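Local coordinates for thiaminase-I (Naegleria gruberi, PDB 4HCW), which is a thiaminase-I, a protein of the two-lobed alpha/beta fold shared with periplasmic binding proteins, at residues P6-T10 against K275-A279; L13-L17 against L29-K34; E50-Y54 against F66-F72; S84-V90 against V111-P115. All blocks are in the same frame, centred on the assembly; numbering follows the deposited sequence.

Three of the four contacts, interactions 1, 3 and 4, each involve strands of one mixed sheet. Interaction 1 lies at the start of strand 8-13 and interaction 2 at and just past its end, with centres about 20 Å apart. Interaction 2 leads into interaction 3, its centre about 13 Å away: Leu13 O lies 2.9 Å from Phe51 N, a probable hydrogen bond between backbones, and Tyr16 OH lies 2.8 Å from Asp52 OD1. Interaction 4, centred about 17 Å from interactions 1 and 3, meets interaction 1 where Gln276 packs on Leu89. Along the chain, interactions 2, 3 and 4 are all nested within the loop that interaction 1 closes.

Interaction 1 of 4, residues P6-T10 against K275-A279; sequences PKTLT and KQKVA
Leu9 of strand 8-13 packs against Lys275, Val278 and Ala279 in the first turn of helix 275-288, one helix-on-sheet contact of the alpha/beta fold. Between the short segments the axes come within 9.9 Å and cross at -59°, so the helix runs well askew of the strand. One leucine carries most of the apolar contact. With CG anti to its own backbone nitrogen (chi1 -175°), Leu9 sends its two methyls to different parts of the helical turn. CD2 rests on the backbone at Ala279, 3.9 Å from Ala279 CA, and also touches a branch of Val278, with 4.1 Å between Leu9 CD2 and Val278 CG1. CD1 faces the aliphatic part of Lys275, 4.4 Å from Lys275 CD. That lysine chain, extended beyond CG, reaches along the flank of Leu9 and brings its ammonium group to the strand backbone, where Lys275 NZ makes a weak hydrogen bond of 3.1 Å to Thr8 O. The same nitrogen forms a salt bridge with Asp64, in the loop before strand 65-69. Strand 44-50 is bonded to Leu9 through the backbones of Asn45 and Glu47, and Tyr44 touches both Lys275 and Val278. The contact therefore divides by chemistry: buried methyls fill the space between helix and strand, while one lysine lends its methylenes to that apolar layer and its charge to the partly exposed margin, where the carboxylate of Asp64 probably does more than the weak carbonyl bond to fix the ammonium group.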
loop_
_atom_site.group_PDB
_atom_site.type_symbol
_atom_site.label_atom_id
_atom_site.label_comp_id
_atom_site.label_asym_id
_atom_site.label_seq_id
_atom_site.Cartn_x
_atom_site.Cartn_y
_atom_site.Cartn_z
ATOM N N PRO A 6 -14.995 -5.939 30.941
ATOM C CA PRO A 6 -16.135 -5.127 30.502
ATOM C C PRO A 6 -15.694 -3.986 29.590
ATOM O O PRO A 6 -16.134 -3.909 28.443
ATOM C CB PRO A 6 -16.687 -4.572 31.816
ATOM C CG PRO A 6 -16.309 -5.588 32.834
ATOM C CD PRO A 6 -14.965 -6.104 32.404
ATOM N N LYS A 7 -14.835 -3.112 30.104
ATOM C CA LYS A 7 -14.305 -2.008 29.312
ATOM C C LYS A 7 -13.104 -2.455 28.482
ATOM O O LYS A 7 -11.955 -2.305 28.898
ATOM N N THR A 8 -13.383 -3.010 27.306
ATOM C CA THR A 8 -12.339 -3.500 26.416
ATOM C C THR A 8 -12.354 -2.752 25.086
ATOM O O THR A 8 -13.373 -2.182 24.697
ATOM C CB THR A 8 -12.493 -5.008 26.140
ATOM O OG1 THR A 8 -13.664 -5.235 25.345
ATOM C CG2 THR A 8 -12.609 -5.782 27.444
ATOM N N LEU A 9 -11.221 -2.761 24.391
ATOM C CA LEU A 9 -11.101 -2.078 23.107
ATOM C C LEU A 9 -10.649 -3.038 22.011
ATOM O O LEU A 9 -9.569 -3.624 22.093
ATOM C CB LEU A 9 -10.115 -0.912 23.214
ATOM C CG LEU A 9 -9.960 -0.020 21.980
ATOM C CD1 LEU A 9 -11.211 0.814 21.762
ATOM C CD2 LEU A 9 -8.733 0.869 22.104
ATOM N N THR A 10 -11.478 -3.195 20.983
ATOM C CA THR A 10 -11.148 -4.068 19.861
ATOM C C THR A 10 -10.373 -3.316 18.782
ATOM O O THR A 10 -10.823 -2.282 18.288
ATOM C CB THR A 10 -12.407 -4.702 19.237
ATOM O OG1 THR A 10 -13.326 -3.671 18.853
ATOM C CG2 THR A 10 -13.084 -5.633 20.231
ATOM N N LYS A 275 -13.691 6.038 25.272
ATOM C CA LYS A 275 -13.050 5.087 24.368
ATOM C C LYS A 275 -12.330 5.827 23.253
ATOM O O LYS A 275 -11.275 5.395 22.777
ATOM C CB LYS A 275 -14.077 4.133 23.758
ATOM C CG LYS A 275 -14.267 2.840 24.529
ATOM C CD LYS A 275 -15.016 1.825 23.689
ATOM C CE LYS A 275 -15.101 0.480 24.378
ATOM N NZ LYS A 275 -15.684 -0.549 23.475
ATOM N N GLN A 276 -12.923 6.941 22.841
ATOM C CA GLN A 276 -12.344 7.815 21.832
ATOM C C GLN A 276 -10.937 8.284 22.226
ATOM O O GLN A 276 -10.066 8.432 21.372
ATOM C CB GLN A 276 -13.284 8.999 21.580
ATOM C CG GLN A 276 -12.606 10.342 21.394
ATOM C CD GLN A 276 -12.352 10.679 19.939
ATOM O OE1 GLN A 276 -12.904 10.049 19.037
ATOM N NE2 GLN A 276 -11.510 11.680 19.702
ATOM N N LYS A 277 -10.710 8.485 23.522
ATOM C CA LYS A 277 -9.392 8.893 24.017
ATOM C C LYS A 277 -8.415 7.726 24.145
ATOM O O LYS A 277 -7.215 7.886 23.910
ATOM C CB LYS A 277 -9.504 9.619 25.362
ATOM N N VAL A 278 -8.924 6.561 24.533
ATOM C CA VAL A 278 -8.082 5.380 24.692
ATOM C C VAL A 278 -7.568 4.900 23.335
ATOM O O VAL A 278 -6.417 4.476 23.206
ATOM C CB VAL A 278 -8.841 4.234 25.392
ATOM C CG1 VAL A 278 -7.944 3.014 25.558
ATOM C CG2 VAL A 278 -9.368 4.694 26.740
ATOM N N ALA A 279 -8.432 4.979 22.327
ATOM C CA ALA A 279 -8.084 4.565 20.973
ATOM C C ALA A 279 -6.905 5.365 20.424
ATOM O O ALA A 279 -6.003 4.799 19.804
ATOM C CB ALA A 279 -9.294 4.691 20.052
#

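Interaction 2 of 4, residues L13-L17 against L29-K34; sequences LFPYL and LINLIK
This is a largely apolar contact between a helix and the end of a strand with its following loop: Leu13 at the end of strand 8-13 and Leu17 in the loop after it pack against Leu29, Ile30, Ile33 and Lys34 of helix 29-34, and no hydrogen bond joins the two segments. The meeting point is the outermost methyl of Ile30. Its first two torsions (chi1 -171°, chi2 58°) together turn CD1 toward the loop; Ile30 CD1 lies 3.7 Å from Phe14 O and 3.8 Å from Leu17 CD1. Leu17 crosses Ile30 and Ile33 at about a right angle, so that a single methyl serves both, with 3.7 Å between Leu17 CD1 and Ile33 CD1. Nearer its base, Leu17 CB comes within 4.3 Å of Leu29 CB. At the other end of the helix Leu13 takes a slanting course past the bent chain of Lys34, and Leu13 CD1 meets Lys34 CG at 4.0 Å, a methyl against a methylene. Between the two leucines the loop tightens into an inverse gamma turn centred on Tyr16, closed by a weak bond from Leu17 N to Pro15 O. Beyond the pair, Ile33 also touches Val292 and Leu296 of helix 290-298. Strand 8-13, helix 29-34 and the parallel neighbouring strand 44-50 come in this order along the chain, with short strands between, and the arrangement is that of a beta-alpha-beta crossover.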
loop_
_atom_site.group_PDB
_atom_site.type_symbol
_atom_site.label_atom_id
_atom_site.label_comp_id
_atom_site.label_asym_id
_atom_site.label_seq_id
_atom_site.Cartn_x
_atom_site.Cartn_y
_atom_site.Cartn_z
ATOM N N LEU A 13 -6.074 -4.836 13.152
ATOM C CA LEU A 13 -4.785 -4.544 12.533
ATOM C C LEU A 13 -4.726 -4.970 11.069
ATOM O O LEU A 13 -5.379 -5.933 10.663
ATOM C CB LEU A 13 -3.654 -5.223 13.311
ATOM C CG LEU A 13 -3.434 -4.752 14.749
ATOM C CD1 LEU A 13 -2.271 -5.497 15.382
ATOM C CD2 LEU A 13 -3.200 -3.250 14.788
ATOM N N PHE A 14 -3.938 -4.241 10.284
ATOM C CA PHE A 14 -3.693 -4.586 8.889
ATOM C C PHE A 14 -2.873 -5.871 8.826
ATOM O O PHE A 14 -1.712 -5.891 9.235
ATOM C CB PHE A 14 -2.957 -3.444 8.189
ATOM C CG PHE A 14 -2.783 -3.643 6.712
ATOM C CD1 PHE A 14 -3.837 -3.422 5.841
ATOM C CD2 PHE A 14 -1.561 -4.036 6.192
ATOM C CE1 PHE A 14 -3.679 -3.598 4.479
ATOM C CE2 PHE A 14 -1.396 -4.214 4.833
ATOM C CZ PHE A 14 -2.457 -3.995 3.975
ATOM N N PRO A 15 -3.480 -6.953 8.313
ATOM C CA PRO A 15 -2.897 -8.297 8.388
ATOM C C PRO A 15 -1.906 -8.607 7.270
ATOM O O PRO A 15 -1.231 -9.636 7.328
ATOM C CB PRO A 15 -4.122 -9.198 8.251
ATOM C CG PRO A 15 -5.031 -8.427 7.351
ATOM C CD PRO A 15 -4.797 -6.961 7.651
ATOM N N TYR A 16 -1.817 -7.736 6.273
ATOM C CA TYR A 16 -0.972 -8.010 5.115
ATOM C C TYR A 16 0.429 -7.419 5.244
ATOM O O TYR A 16 0.826 -6.543 4.475
ATOM C CB TYR A 16 -1.657 -7.548 3.829
ATOM C CG TYR A 16 -2.967 -8.257 3.573
ATOM C CD1 TYR A 16 -2.997 -9.486 2.927
ATOM C CD2 TYR A 16 -4.171 -7.705 3.988
ATOM C CE1 TYR A 16 -4.190 -10.141 2.696
ATOM C CE2 TYR A 16 -5.369 -8.354 3.762
ATOM C CZ TYR A 16 -5.372 -9.572 3.115
ATOM O OH TYR A 16 -6.561 -10.223 2.885
ATOM N N LEU A 17 1.168 -7.916 6.231
ATOM C CA LEU A 17 2.566 -7.562 6.426
ATOM C C LEU A 17 3.428 -8.712 5.910
ATOM O O LEU A 17 2.941 -9.834 5.779
ATOM C CB LEU A 17 2.839 -7.297 7.910
ATOM C CG LEU A 17 2.142 -6.075 8.510
ATOM C CD1 LEU A 17 2.599 -5.842 9.942
ATOM C CD2 LEU A 17 2.392 -4.842 7.657
ATOM N N LEU A 29 5.490 -11.159 10.280
ATOM C CA LEU A 29 5.883 -9.917 10.937
ATOM C C LEU A 29 4.750 -9.382 11.805
ATOM O O LEU A 29 4.988 -8.733 12.824
ATOM C CB LEU A 29 6.287 -8.865 9.901
ATOM C CG LEU A 29 6.775 -7.525 10.457
ATOM C CD1 LEU A 29 8.081 -7.704 11.215
ATOM C CD2 LEU A 29 6.928 -6.498 9.347
ATOM N N ILE A 30 3.517 -9.664 11.396
ATOM C CA ILE A 30 2.343 -9.215 12.135
ATOM C C ILE A 30 2.294 -9.846 13.529
ATOM O O ILE A 30 1.780 -9.246 14.473
ATOM C CB ILE A 30 1.033 -9.502 11.357
ATOM C CG1 ILE A 30 -0.163 -8.837 12.042
ATOM C CG2 ILE A 30 0.810 -11.000 11.190
ATOM C CD1 ILE A 30 -0.028 -7.337 12.185
ATOM N N ASN A 31 2.849 -11.049 13.655
ATOM C CA ASN A 31 2.907 -11.727 14.943
ATOM C C ASN A 31 3.976 -11.131 15.851
ATOM O O ASN A 31 3.790 -11.039 17.065
ATOM C CB ASN A 31 3.147 -13.227 14.757
ATOM C CG ASN A 31 1.948 -13.938 14.161
ATOM O OD1 ASN A 31 0.810 -13.492 14.312
ATOM N ND2 ASN A 31 2.198 -15.054 13.484
ATOM N N LEU A 32 5.095 -10.726 15.257
ATOM C CA LEU A 32 6.171 -10.095 16.010
ATOM C C LEU A 32 5.717 -8.756 16.579
ATOM O O LEU A 32 6.033 -8.417 17.718
ATOM C CB LEU A 32 7.409 -9.900 15.132
ATOM C CG LEU A 32 8.088 -11.169 14.612
ATOM C CD1 LEU A 32 9.372 -10.825 13.873
ATOM C CD2 LEU A 32 8.361 -12.140 15.753
ATOM N N ILE A 33 4.970 -8.001 15.779
ATOM C CA ILE A 33 4.451 -6.708 16.209
ATOM C C ILE A 33 3.366 -6.875 17.269
ATOM O O ILE A 33 3.326 -6.131 18.250
ATOM C CB ILE A 33 3.898 -5.900 15.018
ATOM C CG1 ILE A 33 5.020 -5.589 14.025
ATOM C CG2 ILE A 33 3.243 -4.611 15.493
ATOM C CD1 ILE A 33 4.584 -4.731 12.865
ATOM N N LYS A 34 2.498 -7.862 17.072
ATOM C CA LYS A 34 1.416 -8.140 18.012
ATOM C C LYS A 34 1.934 -8.474 19.410
ATOM O O LYS A 34 1.313 -8.118 20.410
ATOM C CB LYS A 34 0.537 -9.280 17.493
ATOM C CG LYS A 34 -0.832 -8.836 17.001
ATOM C CD LYS A 34 -1.533 -9.945 16.233
ATOM C CE LYS A 34 -1.666 -11.209 17.066
ATOM N NZ LYS A 34 -2.286 -12.318 16.287
#

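Interaction 3 of 4, residues E50-Y54 against F66-F72; sequences EFDCY and FSTDSIF
Segment 50-54, the end of strand 44-50 and the loop after it, runs beside strand 66-69 in the same direction, Phe51 abreast of Phe66 with their CA atoms 6.8 Å apart and Cys53 abreast of Thr68 at 5.3 Å between CA atoms. Phe51 lies next to the strand with one ring face under the CB of Phe66, a CH-pi contact of 4.1 Å from Phe66 CB to the centroid of the Phe51 ring. The side chains of Phe51 and Phe66 run side by side and point the same way. At the ring edge, in plane, Phe51 CD2 meets Ser67 O at 3.4 Å. Two residues on, Cys53 turns its sulfur into the position between its backbone nitrogen and carbonyl carbon (chi1 66°), where Cys53 SG accepts the N-H of Asp69 over 3.4 Å, nearly straight at 162°. That sulfur also lies over the centre of the Tyr54 ring. Tyr54 in turn gives its hydroxyl to the anti lone pair of Asp69 OD2, with ring and carboxylate planes 85° apart. The second carboxylate oxygen, Asp69 OD1, takes Ile71 N from above its plane and closes an Asx turn. Phe72, at the N-cap of helix 73-77, crosses Tyr54 at about a right angle, with Tyr54 CD1 and Phe72 CE2 3.9 Å apart. Tyr16 and Phe159 add edge-to-face partners for Tyr54. Since its two oxygens hold different segments, the two bonds probably restrict the rotation of the Asp69 carboxylate, which ties the turn after the strand to the position of the Tyr54 hydroxyl.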
loop_
_atom_site.group_PDB
_atom_site.type_symbol
_atom_site.label_atom_id
_atom_site.label_comp_id
_atom_site.label_asym_id
_atom_site.label_seq_id
_atom_site.Cartn_x
_atom_site.Cartn_y
_atom_site.Cartn_z
ATOM N N GLU A 50 -6.802 -9.425 13.429
ATOM C CA GLU A 50 -6.547 -9.079 12.037
ATOM C C GLU A 50 -7.830 -8.647 11.332
ATOM O O GLU A 50 -8.819 -9.379 11.318
ATOM C CB GLU A 50 -5.906 -10.260 11.305
ATOM C CG GLU A 50 -4.600 -10.732 11.925
ATOM C CD GLU A 50 -4.016 -11.939 11.216
ATOM O OE1 GLU A 50 -3.010 -12.490 11.710
ATOM O OE2 GLU A 50 -4.562 -12.336 10.166
ATOM N N PHE A 51 -7.804 -7.452 10.751
ATOM C CA PHE A 51 -8.960 -6.916 10.039
ATOM C C PHE A 51 -8.721 -6.899 8.533
ATOM O O PHE A 51 -7.981 -6.059 8.022
ATOM C CB PHE A 51 -9.286 -5.507 10.535
ATOM C CG PHE A 51 -10.399 -4.837 9.782
ATOM C CD1 PHE A 51 -11.716 -5.218 9.980
ATOM C CD2 PHE A 51 -10.131 -3.816 8.884
ATOM C CE1 PHE A 51 -12.743 -4.600 9.290
ATOM C CE2 PHE A 51 -11.153 -3.194 8.192
ATOM C CZ PHE A 51 -12.461 -3.586 8.396
ATOM N N ASP A 52 -9.354 -7.832 7.831
ATOM C CA ASP A 52 -9.212 -7.931 6.383
ATOM C C ASP A 52 -10.104 -6.913 5.683
ATOM O O ASP A 52 -11.292 -7.156 5.474
ATOM C CB ASP A 52 -9.567 -9.342 5.911
ATOM C CG ASP A 52 -9.085 -9.624 4.501
ATOM O OD1 ASP A 52 -8.693 -8.670 3.796
ATOM O OD2 ASP A 52 -9.099 -10.805 4.094
ATOM N N CYS A 53 -9.523 -5.776 5.311
ATOM C CA CYS A 53 -10.266 -4.729 4.618
ATOM C C CYS A 53 -10.559 -5.124 3.173
ATOM O O CYS A 53 -11.330 -4.458 2.483
ATOM C CB CYS A 53 -9.498 -3.406 4.655
ATOM S SG CYS A 53 -7.947 -3.415 3.726
ATOM N N TYR A 54 -9.937 -6.207 2.719
ATOM C CA TYR A 54 -10.167 -6.702 1.367
ATOM C C TYR A 54 -11.254 -7.771 1.359
ATOM O O TYR A 54 -11.328 -8.598 0.450
ATOM C CB TYR A 54 -8.866 -7.220 0.748
ATOM C CG TYR A 54 -7.798 -6.152 0.656
ATOM C CD1 TYR A 54 -7.935 -5.081 -0.218
ATOM C CD2 TYR A 54 -6.661 -6.208 1.450
ATOM C CE1 TYR A 54 -6.967 -4.097 -0.300
ATOM C CE2 TYR A 54 -5.687 -5.230 1.373
ATOM C CZ TYR A 54 -5.846 -4.177 0.497
ATOM O OH TYR A 54 -4.879 -3.201 0.417
ATOM N N PHE A 66 -9.916 0.274 13.542
ATOM C CA PHE A 66 -9.473 -0.637 12.494
ATOM C C PHE A 66 -8.505 0.029 11.521
ATOM O O PHE A 66 -8.524 1.247 11.344
ATOM C CB PHE A 66 -10.683 -1.179 11.728
ATOM C CG PHE A 66 -11.599 -0.105 11.210
ATOM C CD1 PHE A 66 -11.379 0.475 9.972
ATOM C CD2 PHE A 66 -12.680 0.326 11.963
ATOM C CE1 PHE A 66 -12.216 1.464 9.496
ATOM C CE2 PHE A 66 -13.521 1.315 11.492
ATOM C CZ PHE A 66 -13.289 1.884 10.255
ATOM N N SER A 67 -7.663 -0.784 10.892
ATOM C CA SER A 67 -6.768 -0.302 9.850
ATOM C C SER A 67 -7.262 -0.777 8.491
ATOM O O SER A 67 -7.387 -1.978 8.252
ATOM C CB SER A 67 -5.340 -0.791 10.092
ATOM O OG SER A 67 -4.456 -0.290 9.104
ATOM N N THR A 68 -7.551 0.170 7.604
ATOM C CA THR A 68 -8.067 -0.163 6.282
ATOM C C THR A 68 -7.300 0.546 5.176
ATOM O O THR A 68 -6.723 1.612 5.389
ATOM C CB THR A 68 -9.555 0.202 6.150
ATOM O OG1 THR A 68 -9.979 -0.001 4.796
ATOM C CG2 THR A 68 -9.782 1.658 6.530
ATOM N N ASP A 69 -7.294 -0.058 3.992
ATOM C CA ASP A 69 -6.720 0.580 2.818
ATOM C C ASP A 69 -7.581 1.787 2.473
ATOM O O ASP A 69 -8.808 1.723 2.545
ATOM C CB ASP A 69 -6.683 -0.404 1.645
ATOM C CG ASP A 69 -5.804 0.075 0.501
ATOM O OD1 ASP A 69 -5.700 1.302 0.284
ATOM O OD2 ASP A 69 -5.214 -0.783 -0.188
ATOM N N SER A 70 -6.937 2.887 2.101
ATOM C CA SER A 70 -7.656 4.113 1.773
ATOM C C SER A 70 -8.399 3.999 0.442
ATOM O O SER A 70 -9.167 4.888 0.074
ATOM C CB SER A 70 -6.700 5.308 1.751
ATOM O OG SER A 70 -5.624 5.085 0.858
ATOM N N ILE A 71 -8.173 2.898 -0.269
ATOM C CA ILE A 71 -8.842 2.656 -1.543
ATOM C C ILE A 71 -10.339 2.421 -1.337
ATOM O O ILE A 71 -11.137 2.604 -2.255
ATOM C CB ILE A 71 -8.214 1.456 -2.297
ATOM C CG1 ILE A 71 -8.614 1.472 -3.775
ATOM C CG2 ILE A 71 -8.592 0.136 -1.636
ATOM C CD1 ILE A 71 -7.975 0.371 -4.588
ATOM N N PHE A 72 -10.712 2.028 -0.124
ATOM C CA PHE A 72 -12.111 1.779 0.203
ATOM C C PHE A 72 -12.610 2.765 1.248
ATOM O O PHE A 72 -13.698 2.600 1.797
ATOM C CB PHE A 72 -12.295 0.348 0.712
ATOM C CG PHE A 72 -11.969 -0.704 -0.308
ATOM C CD1 PHE A 72 -12.231 -0.491 -1.651
ATOM C CD2 PHE A 72 -11.395 -1.903 0.077
ATOM C CE1 PHE A 72 -11.931 -1.458 -2.591
ATOM C CE2 PHE A 72 -11.091 -2.873 -0.858
ATOM C CZ PHE A 72 -11.360 -2.650 -2.193
#

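Interaction 4 of 4, residues S84-V90 against V111-P115; sequences SLDESLV and VYGFP
Phe114 and Leu85 form the close-packed half of this contact, together with Val90, whereas Ser84 and Tyr112 meet more loosely toward solvent. The Leu85 and Phe114 side chains cross at about a right angle, with Leu85 CD1 3.5 Å from Phe114 CE1. From helix 87-94, the Val90 side chain runs obliquely to that of Phe114, with Val90 CA at the ring edge and Val90 CG2 3.7 Å from Phe114 CE2. That methyl, standing anti to the valine's carbonyl carbon, also reaches a branch of Val111, with 4.0 Å from Val90 CG2 to Val111 CG1. Leu89 O sits at the ring edge, in plane. Backbone to backbone, Leu85 N donates to Val111 O over 2.7 Å at an almost straight 170°. On the outer side the exposed Ser84 merely rests on Tyr112: Ser84 CA lies 4.3 Å from the centroid of the Tyr112 ring, off-centre, and Ser84 CB is 3.9 Å from Tyr112 CE2. Farther round, Phe114 is touched by Ile283 and Leu287 of helix 275-288 and by Leu267 of strand 260-267, while Pro115 packs against Val101 and Ala105 of helix 99-105, so that strand 110-125 enters the sheet flanked by three helices.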
loop_
_atom_site.group_PDB
_atom_site.type_symbol
_atom_site.label_atom_id
_atom_site.label_comp_id
_atom_site.label_asym_id
_atom_site.label_seq_id
_atom_site.Cartn_x
_atom_site.Cartn_y
_atom_site.Cartn_z
ATOM N N SER A 84 -15.458 11.009 12.011
ATOM C CA SER A 84 -14.678 12.147 11.539
ATOM C C SER A 84 -13.779 12.662 12.660
ATOM O O SER A 84 -14.192 12.727 13.818
ATOM C CB SER A 84 -15.600 13.262 11.044
ATOM O OG SER A 84 -16.541 13.627 12.040
ATOM N N LEU A 85 -12.550 13.030 12.313
ATOM C CA LEU A 85 -11.565 13.426 13.313
ATOM C C LEU A 85 -11.057 14.847 13.093
ATOM O O LEU A 85 -11.050 15.348 11.968
ATOM C CB LEU A 85 -10.390 12.446 13.306
ATOM C CG LEU A 85 -10.762 10.964 13.392
ATOM C CD1 LEU A 85 -9.522 10.091 13.306
ATOM C CD2 LEU A 85 -11.539 10.675 14.667
ATOM N N ASP A 86 -10.633 15.491 14.176
ATOM C CA ASP A 86 -10.066 16.832 14.101
ATOM C C ASP A 86 -8.689 16.811 13.447
ATOM O O ASP A 86 -7.943 15.841 13.584
ATOM C CB ASP A 86 -9.968 17.460 15.494
ATOM C CG ASP A 86 -11.288 18.034 15.970
ATOM O OD1 ASP A 86 -12.053 18.549 15.126
ATOM O OD2 ASP A 86 -11.561 17.974 17.187
ATOM N N GLU A 87 -8.363 17.885 12.738
ATOM C CA GLU A 87 -7.061 18.022 12.098
ATOM C C GLU A 87 -5.945 18.045 13.139
ATOM O O GLU A 87 -4.882 17.456 12.939
ATOM C CB GLU A 87 -7.017 19.298 11.252
ATOM C CG GLU A 87 -5.648 19.635 10.677
ATOM C CD GLU A 87 -5.192 18.647 9.620
ATOM O OE1 GLU A 87 -5.402 18.921 8.420
ATOM O OE2 GLU A 87 -4.617 17.601 9.987
ATOM N N SER A 88 -6.202 18.721 14.254
ATOM C CA SER A 88 -5.217 18.858 15.320
ATOM C C SER A 88 -4.965 17.537 16.043
ATOM O O SER A 88 -3.855 17.275 16.504
ATOM C CB SER A 88 -5.663 19.925 16.321
ATOM O OG SER A 88 -6.930 19.609 16.872
ATOM N N LEU A 89 -6.003 16.710 16.138
ATOM C CA LEU A 89 -5.900 15.425 16.821
ATOM C C LEU A 89 -4.953 14.481 16.084
ATOM O O LEU A 89 -4.199 13.733 16.704
ATOM C CB LEU A 89 -7.281 14.781 16.964
ATOM C CG LEU A 89 -7.357 13.484 17.775
ATOM C CD1 LEU A 89 -6.914 13.722 19.210
ATOM C CD2 LEU A 89 -8.762 12.902 17.734
ATOM N N VAL A 90 -4.998 14.526 14.756
ATOM C CA VAL A 90 -4.155 13.675 13.925
ATOM C C VAL A 90 -2.717 14.188 13.883
ATOM O O VAL A 90 -1.767 13.413 14.003
ATOM C CB VAL A 90 -4.704 13.574 12.487
ATOM C CG1 VAL A 90 -3.786 12.725 11.622
ATOM C CG2 VAL A 90 -6.114 13.005 12.498
ATOM N N VAL A 111 -11.261 14.857 7.937
ATOM C CA VAL A 111 -10.300 13.773 8.105
ATOM C C VAL A 111 -10.987 12.583 8.772
ATOM O O VAL A 111 -11.777 12.758 9.698
ATOM C CB VAL A 111 -9.096 14.221 8.958
ATOM C CG1 VAL A 111 -8.064 13.109 9.059
ATOM C CG2 VAL A 111 -8.472 15.476 8.368
ATOM N N TYR A 112 -10.689 11.376 8.297
ATOM C CA TYR A 112 -11.368 10.184 8.798
ATOM C C TYR A 112 -10.433 9.083 9.295
ATOM O O TYR A 112 -10.843 7.929 9.412
ATOM C CB TYR A 112 -12.317 9.624 7.736
ATOM C CG TYR A 112 -13.573 10.444 7.548
ATOM C CD1 TYR A 112 -13.585 11.548 6.705
ATOM C CD2 TYR A 112 -14.746 10.114 8.214
ATOM C CE1 TYR A 112 -14.731 12.300 6.532
ATOM C CE2 TYR A 112 -15.897 10.861 8.047
ATOM C CZ TYR A 112 -15.884 11.952 7.206
ATOM O OH TYR A 112 -17.028 12.700 7.036
ATOM N N GLY A 113 -9.185 9.430 9.593
ATOM C CA GLY A 113 -8.267 8.450 10.141
ATOM C C GLY A 113 -6.804 8.845 10.205
ATOM O O GLY A 113 -6.379 9.828 9.598
ATOM N N PHE A 114 -6.033 8.059 10.952
ATOM C CA PHE A 114 -4.600 8.274 11.094
ATOM C C PHE A 114 -3.844 7.366 10.134
ATOM O O PHE A 114 -3.929 6.143 10.238
ATOM C CB PHE A 114 -4.148 7.969 12.525
ATOM C CG PHE A 114 -5.002 8.603 13.586
ATOM C CD1 PHE A 114 -6.101 7.934 14.099
ATOM C CD2 PHE A 114 -4.699 9.860 14.079
ATOM C CE1 PHE A 114 -6.886 8.510 15.077
ATOM C CE2 PHE A 114 -5.481 10.442 15.060
ATOM C CZ PHE A 114 -6.577 9.765 15.559
ATOM N N PRO A 115 -3.101 7.964 9.192
ATOM C CA PRO A 115 -2.292 7.206 8.233
ATOM C C PRO A 115 -1.256 6.333 8.938
ATOM O O PRO A 115 -0.515 6.828 9.786
ATOM C CB PRO A 115 -1.595 8.304 7.426
ATOM C CG PRO A 115 -2.494 9.484 7.544
ATOM C CD PRO A 115 -3.051 9.413 8.932
#